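Local coordinates for protein WZI (Escherichia coli, PDB 2YNK) that probably binds capsular polysaccharide as an outer membrane lectin with a beta-barrel fold, and takes part in group 1 capsule assembly at the cell surface, at residues 15-20 and 53-58; 206-211 and 239-244; 292-297 and 305-310; 388-393 and 407-412. All coordinates share one frame; numbering follows the deposited sequence.

Contact 1 of 4, residues 15-20 and 53-58; sequences AWLSDR and VVLARI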
loop_
_atom_site.group_PDB
_atom_site.type_symbol
_atom_site.label_atom_id
_atom_site.label_comp_id
_atom_site.label_asym_id
_atom_site.label_seq_id
_atom_site.Cartn_x
_atom_site.Cartn_y
_atom_site.Cartn_z
ATOM N N ALA A 15 -6.142 -2.686 -11.585
ATOM C CA ALA A 15 -4.928 -3.285 -12.148
ATOM C C ALA A 15 -5.263 -4.256 -13.278
ATOM O O ALA A 15 -4.514 -4.386 -14.247
ATOM C CB ALA A 15 -4.127 -3.992 -11.060
ATOM N N TRP A 16 -6.389 -4.941 -13.133
ATOM C CA TRP A 16 -6.882 -5.854 -14.152
ATOM C C TRP A 16 -7.178 -5.067 -15.406
ATOM O O TRP A 16 -6.684 -5.383 -16.484
ATOM C CB TRP A 16 -8.128 -6.565 -13.620
ATOM C CG TRP A 16 -8.649 -7.725 -14.441
ATOM C CD1 TRP A 16 -8.363 -9.074 -14.281
ATOM C CD2 TRP A 16 -9.620 -7.674 -15.544
ATOM N NE1 TRP A 16 -9.049 -9.831 -15.199
ATOM C CE2 TRP A 16 -9.827 -9.055 -15.976
ATOM C CE3 TRP A 16 -10.309 -6.660 -16.189
ATOM C CZ2 TRP A 16 -10.683 -9.379 -17.020
ATOM C CZ3 TRP A 16 -11.176 -6.998 -17.236
ATOM C CH2 TRP A 16 -11.354 -8.324 -17.642
ATOM N N LEU A 17 -7.960 -4.004 -15.256
ATOM C CA LEU A 17 -8.353 -3.167 -16.381
ATOM C C LEU A 17 -7.147 -2.500 -17.054
ATOM O O LEU A 17 -7.098 -2.383 -18.285
ATOM C CB LEU A 17 -9.362 -2.109 -15.913
ATOM C CG LEU A 17 -10.737 -2.666 -15.526
ATOM C CD1 LEU A 17 -11.434 -1.752 -14.536
ATOM C CD2 LEU A 17 -11.598 -2.878 -16.768
ATOM N N SER A 18 -6.176 -2.081 -16.247
ATOM C CA SER A 18 -5.022 -1.332 -16.750
ATOM C C SER A 18 -4.081 -2.217 -17.552
ATOM O O SER A 18 -3.617 -1.828 -18.617
ATOM C CB SER A 18 -4.266 -0.662 -15.593
ATOM O OG SER A 18 -2.948 -0.288 -15.965
ATOM N N ASP A 19 -3.810 -3.409 -17.039
ATOM C CA ASP A 19 -2.850 -4.308 -17.673
ATOM C C ASP A 19 -3.413 -4.963 -18.928
ATOM O O ASP A 19 -2.664 -5.448 -19.760
ATOM C CB ASP A 19 -2.391 -5.380 -16.682
ATOM C CG ASP A 19 -1.448 -4.833 -15.622
ATOM O OD1 ASP A 19 -1.411 -3.600 -15.408
ATOM O OD2 ASP A 19 -0.734 -5.645 -15.002
ATOM N N ARG A 20 -4.734 -4.979 -19.048
ATOM C CA ARG A 20 -5.404 -5.446 -20.250
ATOM C C ARG A 20 -5.617 -4.319 -21.247
ATOM O O ARG A 20 -6.232 -4.536 -22.276
ATOM C CB ARG A 20 -6.766 -6.047 -19.902
ATOM C CG ARG A 20 -6.695 -7.331 -19.094
ATOM C CD ARG A 20 -8.085 -7.869 -18.802
ATOM N NE ARG A 20 -8.769 -8.286 -20.024
ATOM C CZ ARG A 20 -8.558 -9.433 -20.665
ATOM N NH1 ARG A 20 -7.672 -10.310 -20.213
ATOM N NH2 ARG A 20 -9.239 -9.703 -21.778
ATOM N N VAL A 53 -18.114 -6.039 -16.864
ATOM C CA VAL A 53 -18.351 -6.435 -15.473
ATOM C C VAL A 53 -17.361 -5.758 -14.514
ATOM O O VAL A 53 -17.761 -5.145 -13.526
ATOM C CB VAL A 53 -18.242 -7.969 -15.303
ATOM C CG1 VAL A 53 -18.219 -8.357 -13.829
ATOM C CG2 VAL A 53 -19.381 -8.670 -16.025
ATOM N N VAL A 54 -16.071 -5.858 -14.810
ATOM C CA VAL A 54 -15.074 -5.206 -13.973
ATOM C C VAL A 54 -15.299 -3.694 -13.967
ATOM O O VAL A 54 -15.397 -3.102 -12.904
ATOM C CB VAL A 54 -13.627 -5.549 -14.391
ATOM C CG1 VAL A 54 -12.636 -4.764 -13.547
ATOM C CG2 VAL A 54 -13.364 -7.046 -14.255
ATOM N N LEU A 55 -15.396 -3.080 -15.145
ATOM C CA LEU A 55 -15.662 -1.636 -15.255
ATOM C C LEU A 55 -16.781 -1.135 -14.341
ATOM O O LEU A 55 -16.624 -0.129 -13.648
ATOM C CB LEU A 55 -16.024 -1.252 -16.703
ATOM C CG LEU A 55 -14.875 -0.887 -17.646
ATOM C CD1 LEU A 55 -15.428 -0.343 -18.955
ATOM C CD2 LEU A 55 -13.922 0.116 -17.009
ATOM N N ALA A 56 -17.913 -1.825 -14.352
ATOM C CA ALA A 56 -19.083 -1.368 -13.603
ATOM C C ALA A 56 -18.800 -1.387 -12.106
ATOM O O ALA A 56 -19.390 -0.622 -11.338
ATOM C CB ALA A 56 -20.298 -2.232 -13.932
ATOM N N ARG A 57 -17.878 -2.264 -11.713
ATOM C CA ARG A 57 -17.496 -2.453 -10.311
ATOM C C ARG A 57 -16.741 -1.250 -9.759
ATOM O O ARG A 57 -16.908 -0.908 -8.594
ATOM C CB ARG A 57 -16.666 -3.739 -10.162
ATOM C CG ARG A 57 -17.215 -4.722 -9.136
ATOM C CD ARG A 57 -17.167 -6.160 -9.633
ATOM N NE ARG A 57 -15.810 -6.594 -9.964
ATOM C CZ ARG A 57 -15.505 -7.757 -10.546
ATOM N NH1 ARG A 57 -16.454 -8.634 -10.871
ATOM N NH2 ARG A 57 -14.231 -8.052 -10.800
ATOM N N ILE A 58 -15.939 -0.587 -10.587
ATOM C CA ILE A 58 -15.136 0.556 -10.116
ATOM C C ILE A 58 -15.944 1.624 -9.372
ATOM O O ILE A 58 -15.639 1.943 -8.229
ATOM C CB ILE A 58 -14.347 1.232 -11.251
ATOM C CG1 ILE A 58 -13.411 0.228 -11.955
ATOM C CG2 ILE A 58 -13.559 2.426 -10.722
ATOM C CD1 ILE A 58 -12.595 -0.671 -11.055
#

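Contact 2 of 4, residues 206-211 and 239-244; sequences NAVPHA and KGRPES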
loop_
_atom_site.group_PDB
_atom_site.type_symbol
_atom_site.label_atom_id
_atom_site.label_comp_id
_atom_site.label_asym_id
_atom_site.label_seq_id
_atom_site.Cartn_x
_atom_site.Cartn_y
_atom_site.Cartn_z
ATOM N N ASN A 206 9.967 6.189 20.737
ATOM C CA ASN A 206 10.823 6.352 21.946
ATOM C C ASN A 206 12.192 6.998 21.750
ATOM O O ASN A 206 12.415 8.097 22.216
ATOM C CB ASN A 206 11.033 5.008 22.643
ATOM C CG ASN A 206 11.873 5.134 23.913
ATOM O OD1 ASN A 206 11.382 5.592 24.946
ATOM N ND2 ASN A 206 13.147 4.720 23.843
ATOM N N ALA A 207 13.094 6.326 21.045
ATOM C CA ALA A 207 14.488 6.783 20.925
ATOM C C ALA A 207 14.672 8.256 20.537
ATOM O O ALA A 207 15.697 8.856 20.876
ATOM C CB ALA A 207 15.251 5.893 19.953
ATOM N N VAL A 208 13.711 8.820 19.800
ATOM C CA VAL A 208 13.739 10.241 19.410
ATOM C C VAL A 208 12.301 10.717 19.208
ATOM O O VAL A 208 11.788 10.767 18.072
ATOM C CB VAL A 208 14.512 10.494 18.097
ATOM C CG1 VAL A 208 14.745 11.990 17.921
ATOM C CG2 VAL A 208 15.828 9.730 18.073
ATOM N N PRO A 209 11.631 11.063 20.315
ATOM C CA PRO A 209 10.209 11.398 20.269
ATOM C C PRO A 209 9.846 12.433 19.194
ATOM O O PRO A 209 10.657 13.272 18.842
ATOM C CB PRO A 209 9.945 11.959 21.677
ATOM C CG PRO A 209 11.002 11.353 22.533
ATOM C CD PRO A 209 12.205 11.260 21.658
ATOM N N HIS A 210 8.618 12.359 18.694
ATOM C CA HIS A 210 8.111 13.276 17.654
ATOM C C HIS A 210 9.022 13.404 16.470
ATOM O O HIS A 210 9.304 14.506 16.031
ATOM C CB HIS A 210 7.838 14.648 18.252
ATOM C CG HIS A 210 7.262 14.592 19.643
ATOM N ND1 HIS A 210 6.168 13.870 19.946
ATOM C CD2 HIS A 210 7.673 15.202 20.830
ATOM C CE1 HIS A 210 5.887 14.007 21.261
ATOM N NE2 HIS A 210 6.809 14.821 21.800
ATOM N N ALA A 211 9.497 12.283 15.945
ATOM C CA ALA A 211 10.352 12.304 14.771
ATOM C C ALA A 211 9.487 12.465 13.516
ATOM O O ALA A 211 8.362 11.938 13.418
ATOM C CB ALA A 211 11.193 11.039 14.679
ATOM N N LYS A 239 13.108 15.315 19.456
ATOM C CA LYS A 239 13.747 15.926 20.626
ATOM C C LYS A 239 15.276 15.752 20.591
ATOM O O LYS A 239 15.791 14.649 20.397
ATOM C CB LYS A 239 13.153 15.394 21.938
ATOM C CG LYS A 239 11.730 15.885 22.164
ATOM C CD LYS A 239 11.229 15.702 23.595
ATOM C CE LYS A 239 9.734 16.010 23.663
ATOM N NZ LYS A 239 9.154 15.935 25.029
ATOM N N GLY A 240 15.985 16.865 20.757
ATOM C CA GLY A 240 17.441 16.874 20.713
ATOM C C GLY A 240 17.976 16.795 19.302
ATOM O O GLY A 240 19.128 16.413 19.082
ATOM N N ARG A 241 17.144 17.173 18.336
ATOM C CA ARG A 241 17.521 17.091 16.932
ATOM C C ARG A 241 17.462 18.462 16.286
ATOM O O ARG A 241 16.692 19.316 16.709
ATOM C CB ARG A 241 16.606 16.117 16.202
ATOM C CG ARG A 241 16.666 14.683 16.727
ATOM C CD ARG A 241 18.013 14.035 16.471
ATOM N NE ARG A 241 18.372 14.168 15.067
ATOM C CZ ARG A 241 19.610 14.186 14.587
ATOM N NH1 ARG A 241 20.664 14.062 15.390
ATOM N NH2 ARG A 241 19.792 14.327 13.279
ATOM N N PRO A 242 18.309 18.693 15.279
ATOM C CA PRO A 242 18.173 19.938 14.541
ATOM C C PRO A 242 16.834 19.965 13.810
ATOM O O PRO A 242 16.477 18.984 13.151
ATOM C CB PRO A 242 19.330 19.903 13.539
ATOM C CG PRO A 242 20.187 18.757 13.908
ATOM C CD PRO A 242 19.402 17.843 14.783
ATOM N N GLU A 243 16.105 21.069 13.951
ATOM C CA GLU A 243 14.796 21.229 13.328
ATOM C C GLU A 243 14.646 22.575 12.619
ATOM O O GLU A 243 13.546 23.086 12.513
ATOM C CB GLU A 243 13.693 21.060 14.380
ATOM C CG GLU A 243 13.642 19.667 14.999
ATOM C CD GLU A 243 12.285 19.322 15.601
ATOM O OE1 GLU A 243 11.987 19.812 16.715
ATOM O OE2 GLU A 243 11.523 18.546 14.971
ATOM N N SER A 244 15.748 23.134 12.118
ATOM C CA SER A 244 15.726 24.430 11.416
ATOM C C SER A 244 15.437 24.259 9.927
ATOM O O SER A 244 15.747 23.222 9.339
ATOM C CB SER A 244 17.070 25.158 11.574
ATOM O OG SER A 244 18.110 24.480 10.884
#

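Contact 3 of 4, residues 292-297 and 305-310; sequences QMIGED and ANMFLG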
loop_
_atom_site.group_PDB
_atom_site.type_symbol
_atom_site.label_atom_id
_atom_site.label_comp_id
_atom_site.label_asym_id
_atom_site.label_seq_id
_atom_site.Cartn_x
_atom_site.Cartn_y
_atom_site.Cartn_z
ATOM N N GLN A 292 11.436 -2.806 -7.921
ATOM C CA GLN A 292 11.688 -1.660 -7.057
ATOM C C GLN A 292 13.025 -1.837 -6.359
ATOM O O GLN A 292 13.336 -2.930 -5.871
ATOM C CB GLN A 292 10.564 -1.519 -6.023
ATOM C CG GLN A 292 10.727 -0.347 -5.061
ATOM C CD GLN A 292 9.520 -0.155 -4.159
ATOM O OE1 GLN A 292 9.120 -1.070 -3.437
ATOM N NE2 GLN A 292 8.933 1.041 -4.200
HETATM N N MSE A 293 13.813 -0.768 -6.318
HETATM C CA MSE A 293 15.132 -0.815 -5.696
HETATM C C MSE A 293 15.313 0.383 -4.815
HETATM O O MSE A 293 15.594 1.469 -5.302
HETATM C CB MSE A 293 16.210 -0.853 -6.776
HETATM C CG MSE A 293 17.609 -1.027 -6.181
HETATM SE SE MSE A 293 18.975 -0.623 -7.545
HETATM C CE MSE A 293 20.550 -1.441 -6.687
ATOM N N ILE A 294 15.158 0.192 -3.507
ATOM C CA ILE A 294 15.381 1.263 -2.542
ATOM C C ILE A 294 16.680 1.026 -1.803
ATOM O O ILE A 294 16.967 -0.102 -1.410
ATOM C CB ILE A 294 14.261 1.340 -1.510
ATOM C CG1 ILE A 294 12.926 1.575 -2.204
ATOM C CG2 ILE A 294 14.547 2.461 -0.527
ATOM C CD1 ILE A 294 12.809 2.934 -2.856
ATOM N N GLY A 295 17.454 2.092 -1.617
ATOM C CA GLY A 295 18.753 2.014 -0.944
ATOM C C GLY A 295 18.790 2.829 0.334
ATOM O O GLY A 295 18.026 3.780 0.492
ATOM N N GLU A 296 19.685 2.459 1.246
ATOM C CA GLU A 296 19.804 3.150 2.525
ATOM C C GLU A 296 20.756 4.348 2.485
ATOM O O GLU A 296 20.586 5.294 3.253
ATOM C CB GLU A 296 20.213 2.169 3.619
ATOM C CG GLU A 296 19.038 1.388 4.193
ATOM C CD GLU A 296 18.201 2.183 5.182
ATOM O OE1 GLU A 296 18.411 3.411 5.334
ATOM O OE2 GLU A 296 17.320 1.565 5.813
ATOM N N ASP A 297 21.742 4.301 1.590
ATOM C CA ASP A 297 22.659 5.420 1.344
ATOM C C ASP A 297 22.471 5.930 -0.091
ATOM O O ASP A 297 21.983 5.190 -0.952
ATOM C CB ASP A 297 24.114 4.969 1.533
ATOM C CG ASP A 297 24.334 4.201 2.830
ATOM O OD1 ASP A 297 23.760 4.590 3.862
ATOM O OD2 ASP A 297 25.095 3.210 2.817
ATOM N N ALA A 305 23.566 0.411 -0.701
ATOM C CA ALA A 305 23.056 -0.418 0.401
ATOM C C ALA A 305 21.607 -0.816 0.107
ATOM O O ALA A 305 20.692 -0.567 0.903
ATOM C CB ALA A 305 23.168 0.326 1.717
ATOM N N ASN A 306 21.434 -1.460 -1.048
ATOM C CA ASN A 306 20.135 -1.581 -1.706
ATOM C C ASN A 306 19.308 -2.806 -1.345
ATOM O O ASN A 306 19.807 -3.923 -1.316
ATOM C CB ASN A 306 20.320 -1.553 -3.226
ATOM C CG ASN A 306 20.684 -0.182 -3.736
ATOM O OD1 ASN A 306 19.891 0.753 -3.646
ATOM N ND2 ASN A 306 21.883 -0.051 -4.282
HETATM N N MSE A 307 18.026 -2.562 -1.092
HETATM C CA MSE A 307 17.025 -3.617 -0.954
HETATM C C MSE A 307 16.346 -3.772 -2.281
HETATM O O MSE A 307 16.184 -2.800 -3.014
HETATM C CB MSE A 307 16.014 -3.230 0.118
HETATM C CG MSE A 307 16.735 -3.108 1.456
HETATM SE SE MSE A 307 15.501 -2.407 2.803
HETATM C CE MSE A 307 15.464 -0.526 2.211
ATOM N N PHE A 308 15.938 -4.996 -2.592
ATOM C CA PHE A 308 15.391 -5.315 -3.898
ATOM C C PHE A 308 14.000 -5.926 -3.837
ATOM O O PHE A 308 13.614 -6.573 -2.850
ATOM C CB PHE A 308 16.322 -6.270 -4.624
ATOM C CG PHE A 308 17.632 -5.656 -4.993
ATOM C CD1 PHE A 308 18.699 -5.680 -4.100
ATOM C CD2 PHE A 308 17.801 -5.045 -6.229
ATOM C CE1 PHE A 308 19.915 -5.114 -4.438
ATOM C CE2 PHE A 308 19.015 -4.477 -6.573
ATOM C CZ PHE A 308 20.074 -4.512 -5.675
ATOM N N LEU A 309 13.261 -5.707 -4.920
ATOM C CA LEU A 309 11.924 -6.245 -5.080
ATOM C C LEU A 309 11.611 -6.371 -6.566
ATOM O O LEU A 309 11.902 -5.464 -7.343
ATOM C CB LEU A 309 10.921 -5.330 -4.399
ATOM C CG LEU A 309 9.431 -5.586 -4.633
ATOM C CD1 LEU A 309 8.656 -5.045 -3.435
ATOM C CD2 LEU A 309 8.935 -4.983 -5.954
ATOM N N GLY A 310 11.030 -7.502 -6.945
ATOM C CA GLY A 310 10.638 -7.758 -8.317
ATOM C C GLY A 310 9.428 -8.663 -8.354
ATOM O O GLY A 310 9.174 -9.412 -7.409
#

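Contact 4 of 4, residues 388-393 and 407-412; sequences LVYAKV and ADTLKG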
loop_
_atom_site.group_PDB
_atom_site.type_symbol
_atom_site.label_atom_id
_atom_site.label_comp_id
_atom_site.label_asym_id
_atom_site.label_seq_id
_atom_site.Cartn_x
_atom_site.Cartn_y
_atom_site.Cartn_z
ATOM N N LEU A 388 0.416 -18.602 -1.577
ATOM C CA LEU A 388 1.550 -19.326 -1.005
ATOM C C LEU A 388 2.684 -18.344 -0.752
ATOM O O LEU A 388 2.848 -17.368 -1.489
ATOM C CB LEU A 388 2.031 -20.431 -1.946
ATOM C CG LEU A 388 1.074 -21.598 -2.195
ATOM C CD1 LEU A 388 1.538 -22.431 -3.383
ATOM C CD2 LEU A 388 0.940 -22.468 -0.955
ATOM N N VAL A 389 3.470 -18.606 0.286
ATOM C CA VAL A 389 4.574 -17.729 0.635
ATOM C C VAL A 389 5.690 -18.472 1.376
ATOM O O VAL A 389 5.432 -19.319 2.219
ATOM C CB VAL A 389 4.066 -16.526 1.460
ATOM C CG1 VAL A 389 2.962 -16.954 2.403
ATOM C CG2 VAL A 389 5.196 -15.871 2.233
ATOM N N TYR A 390 6.927 -18.153 1.009
ATOM C CA TYR A 390 8.128 -18.604 1.698
ATOM C C TYR A 390 8.862 -17.352 2.146
ATOM O O TYR A 390 9.058 -16.442 1.340
ATOM C CB TYR A 390 9.025 -19.424 0.762
ATOM C CG TYR A 390 10.418 -19.694 1.307
ATOM C CD1 TYR A 390 11.417 -18.714 1.253
ATOM C CD2 TYR A 390 10.737 -20.917 1.883
ATOM C CE1 TYR A 390 12.684 -18.949 1.758
ATOM C CE2 TYR A 390 12.004 -21.163 2.388
ATOM C CZ TYR A 390 12.972 -20.176 2.320
ATOM O OH TYR A 390 14.234 -20.415 2.819
ATOM N N ALA A 391 9.289 -17.315 3.416
ATOM C CA ALA A 391 9.894 -16.109 3.989
ATOM C C ALA A 391 10.891 -16.386 5.123
ATOM O O ALA A 391 10.521 -16.918 6.168
ATOM C CB ALA A 391 8.793 -15.173 4.473
ATOM N N LYS A 392 12.152 -16.027 4.907
ATOM C CA LYS A 392 13.142 -15.979 5.981
ATOM C C LYS A 392 13.118 -14.570 6.538
ATOM O O LYS A 392 13.314 -13.618 5.789
ATOM C CB LYS A 392 14.548 -16.278 5.466
ATOM C CG LYS A 392 14.753 -17.698 4.973
ATOM C CD LYS A 392 16.224 -17.983 4.669
ATOM C CE LYS A 392 17.024 -18.404 5.905
ATOM N NZ LYS A 392 17.266 -17.310 6.887
ATOM N N VAL A 393 12.892 -14.432 7.842
ATOM C CA VAL A 393 12.696 -13.125 8.454
ATOM C C VAL A 393 13.599 -12.905 9.681
ATOM O O VAL A 393 13.913 -13.850 10.417
ATOM C CB VAL A 393 11.221 -12.931 8.850
ATOM C CG1 VAL A 393 10.337 -12.980 7.615
ATOM C CG2 VAL A 393 10.768 -13.984 9.849
ATOM N N ALA A 407 14.271 -14.755 14.425
ATOM C CA ALA A 407 14.752 -15.403 13.215
ATOM C C ALA A 407 13.901 -16.641 12.960
ATOM O O ALA A 407 13.837 -17.549 13.795
ATOM C CB ALA A 407 16.218 -15.767 13.333
ATOM N N ASP A 408 13.223 -16.650 11.813
ATOM C CA ASP A 408 12.310 -17.730 11.474
ATOM C C ASP A 408 12.274 -17.955 9.963
ATOM O O ASP A 408 12.595 -17.059 9.196
ATOM C CB ASP A 408 10.921 -17.378 12.001
ATOM C CG ASP A 408 10.107 -18.596 12.379
ATOM O OD1 ASP A 408 10.434 -19.713 11.915
ATOM O OD2 ASP A 408 9.127 -18.436 13.151
ATOM N N THR A 409 11.921 -19.167 9.547
ATOM C CA THR A 409 11.598 -19.460 8.147
ATOM C C THR A 409 10.120 -19.811 8.078
ATOM O O THR A 409 9.666 -20.739 8.739
ATOM C CB THR A 409 12.413 -20.634 7.579
ATOM O OG1 THR A 409 13.800 -20.281 7.550
ATOM C CG2 THR A 409 11.953 -20.970 6.159
ATOM N N LEU A 410 9.376 -19.062 7.281
ATOM C CA LEU A 410 7.931 -19.226 7.197
ATOM C C LEU A 410 7.569 -19.878 5.875
ATOM O O LEU A 410 8.053 -19.457 4.838
ATOM C CB LEU A 410 7.254 -17.865 7.316
ATOM C CG LEU A 410 7.762 -17.037 8.498
ATOM C CD1 LEU A 410 7.050 -15.694 8.529
ATOM C CD2 LEU A 410 7.603 -17.788 9.823
ATOM N N LYS A 411 6.762 -20.934 5.937
ATOM C CA LYS A 411 6.170 -21.560 4.759
ATOM C C LYS A 411 4.683 -21.634 5.033
ATOM O O LYS A 411 4.244 -22.421 5.883
ATOM C CB LYS A 411 6.725 -22.963 4.530
ATOM C CG LYS A 411 8.137 -22.988 3.975
ATOM C CD LYS A 411 8.890 -24.247 4.374
ATOM C CE LYS A 411 10.358 -24.152 3.968
ATOM N NZ LYS A 411 11.194 -25.259 4.516
ATOM N N GLY A 412 3.916 -20.805 4.320
ATOM C CA GLY A 412 2.492 -20.659 4.590
ATOM C C GLY A 412 1.595 -20.629 3.367
ATOM O O GLY A 412 2.019 -20.266 2.268
#

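Contact 1 of 4, residues 15-20 and 53-58
Val54 reaches from helix 49-65 between Trp16 and Leu17 of helix 8-19, and its two methyls divide the work. CG2 lies over one face of the indole, 3.8 Å from the centroid of the Trp16 six-membered ring and 20° off the ring normal, a CH-pi contact made toward the rim. CG1, anti to the backbone N of Val54 (chi1 176°), turns the other way and meets Leu17, coming 3.4 Å from Leu17 CD1. Leu17 and Val54 pass alongside, pointing opposite ways, whereas Leu17 and Ile58 approach tip to tip, Leu17 CD1 lying 3.8 Å from Ile58 CG1. Trp16, Leu17, Val54 and Ile58 are all buried, and they make up the close-packed part. The looser part is at Leu55, which is partly exposed: its backbone does not aim it at the other helix, and only the end of the side chain arrives, with Leu55 CD2 3.8 Å from Leu17 CD2. The segment axes come no closer than 10.3 Å and run at 129° to each other, and the contact is one small apolar patch, with no hydrogen bond across it. On the opposite face of the indole lies Arg20 CD, while Trp16 NE1 bonds to the carbonyl of His316. Leu55 and Ile58 also pack on Leu41 of helix 34-42. Helix 8-19 is tied to the barrel wall by a salt bridge from Asp19 to Lys276 of strand 268-278, and by the His316 carbonyl of strand 306-317.

Contact 2 of 4, residues 206-211 and 239-244
Two loops at one end of the beta-barrel meet here, the backbone of Pro209 receiving a hydrogen bond from that of Lys239. Neither loop segment forms regular secondary structure, and this end is probably the cell-surface side. The Lys239 N to Pro209 O bond is 3.2 Å long with an N-H...O angle of 147°, the donor sitting slightly tilted from the carbonyl plane. From the same residue the Lys239 side chain, stretched out along its whole length, crosses His210 at the ring edge: Lys239 CE lies near the ring plane, 3.6 Å from His210 CD2. The ammonium and imidazole are neighbours without bonding, Lys239 NZ being 4.1 Å from His210 NE2; if the histidine were protonated, the two charges would probably disfavour each other. Both residues are exposed, so solvent could screen them. A more sheltered contact is made by Val208, which is buried. Its CG1, anti to the backbone N (chi1 -168°), touches the aliphatic part of Arg241, with Val208 CG1 3.5 Å from Arg241 CG. Bends at chi2 and chi3 fold the rest of Arg241 back, its guanidinium face lying over Pro242 CD. A weak hydrogen bond joins Arg241 NE to Tyr348 OH of another loop. Residues 206-211 belong to the connection between strands 193-201 and 212-221, and residues 239-244 to the one between strands 226-236 and 268-278.

Contact 3 of 4, residues 292-297 and 305-310
Gln292 and Leu309 face each other as a hydrogen-bonded antiparallel pair: Gln292 N gives a 2.8 Å bond to Leu309 O, and the return bond is weak. Ile294 and Met307 form the next such pair, held mainly by Met307 N to Ile294 O at 2.7 Å. Between them, on the other face, Met293 (selenomethionine) lies alongside Phe308 and points the same way. Its chain is extended, with CG anti to the backbone N (chi1 -175°), which brings Met293 SE 5.0 Å from the Phe308 ring centroid in an oblique Met-aromatic contact. These are the strands of a beta-hairpin in the barrel wall, 287-295 and 306-317 being neighbours. Beyond the Gly295-Asn306 pair the chain turns a corner, at Glu296 and Asp297 and again at Ala305. Glu296 N still reaches Ala305 O at 3.2 Å, from above the carbonyl plane, and Glu296 and Asp297 together oppose Ser304 as a classic beta bulge. Further out, Gln292 is gripped at both ends of its amide, OE1 by Leu160 N and NE2 by Trp152 O. Ile294 and Leu309 also pack on Leu160. Glu296 OE2 takes a bond from Tyr343 N, Asp297 OD1 pairs with Tyr341 OH, and Asn306 ND2 donates to the Pro303 carbonyl.

Contact 4 of 4, residues 388-393 and 407-412
Val389 and Gly412, Ala391 and Leu410, Val393 and Asp408 are the hydrogen-bonded pairs that join strands 383-393 and 408-422, neighbours in the antiparallel wall of the beta-barrel. Each pair is linked by two backbone bonds. Gly412 N to Val389 O, at 3.0 Å, lies in the carbonyl plane and is nearly straight at 171°; Leu410 N to Ala391 O is 2.7 Å. Weaker CA-H...O contacts fill in between, as from Tyr390 CA to Leu410 O at 3.3 Å. Apolar contacts on the face of Val389, Ala391, Val393 and Leu410 are modest: Ala391 CB stands 4.2 Å from Leu410 CB, and Val393 CG2 reaches toward Leu410 CD1. These residues are buried, and three of them also meet loops, Val389 at Thr82, Val393 at Met363 and Leu410 at Phe404. The other face carries Tyr390, Lys392, Thr409 and Lys411, all partly exposed. There the Tyr390 ring, its CG anti to the backbone N (chi1 168°), is swung over toward the second strand. Lys411 runs beside it in the same direction, with Lys411 CE at the ring edge, near its plane, 3.8 Å from Tyr390 CE2. Thr409 CG2 comes to that same Tyr390 CE2 atom obliquely, also at 3.8 Å. A bound hexane lies about 4 Å from the Lys411 side chain, consistent with the Tyr390 and Lys411 face meeting the membrane or its edge. Among polar groups, the Asp408 carboxylate turns away from the first strand: OD1 accepts from Asn437 N and OD2 from Asn438 N.

Overall arrangement
The four contacts follow one another in series along the chain. Contact 1 joins two N-terminal helices at one end of the barrel, and contact 2 joins two loops on the opposite side of the chain's centre, the centres of the two contacts about 45 Å apart. Contacts 3 and 4 both lie in the closed 18-stranded antiparallel sheet, each between adjacent strands; their centres are about 20 Å apart and their nearest atoms about 11 Å. Contact 3 lies about 26 Å from contact 2 and about 31 Å from contact 1, centre to centre. No two contacts touch. Together they sample the helical end, the wall and the opposite loop end, which probably face periplasm, membrane and cell surface.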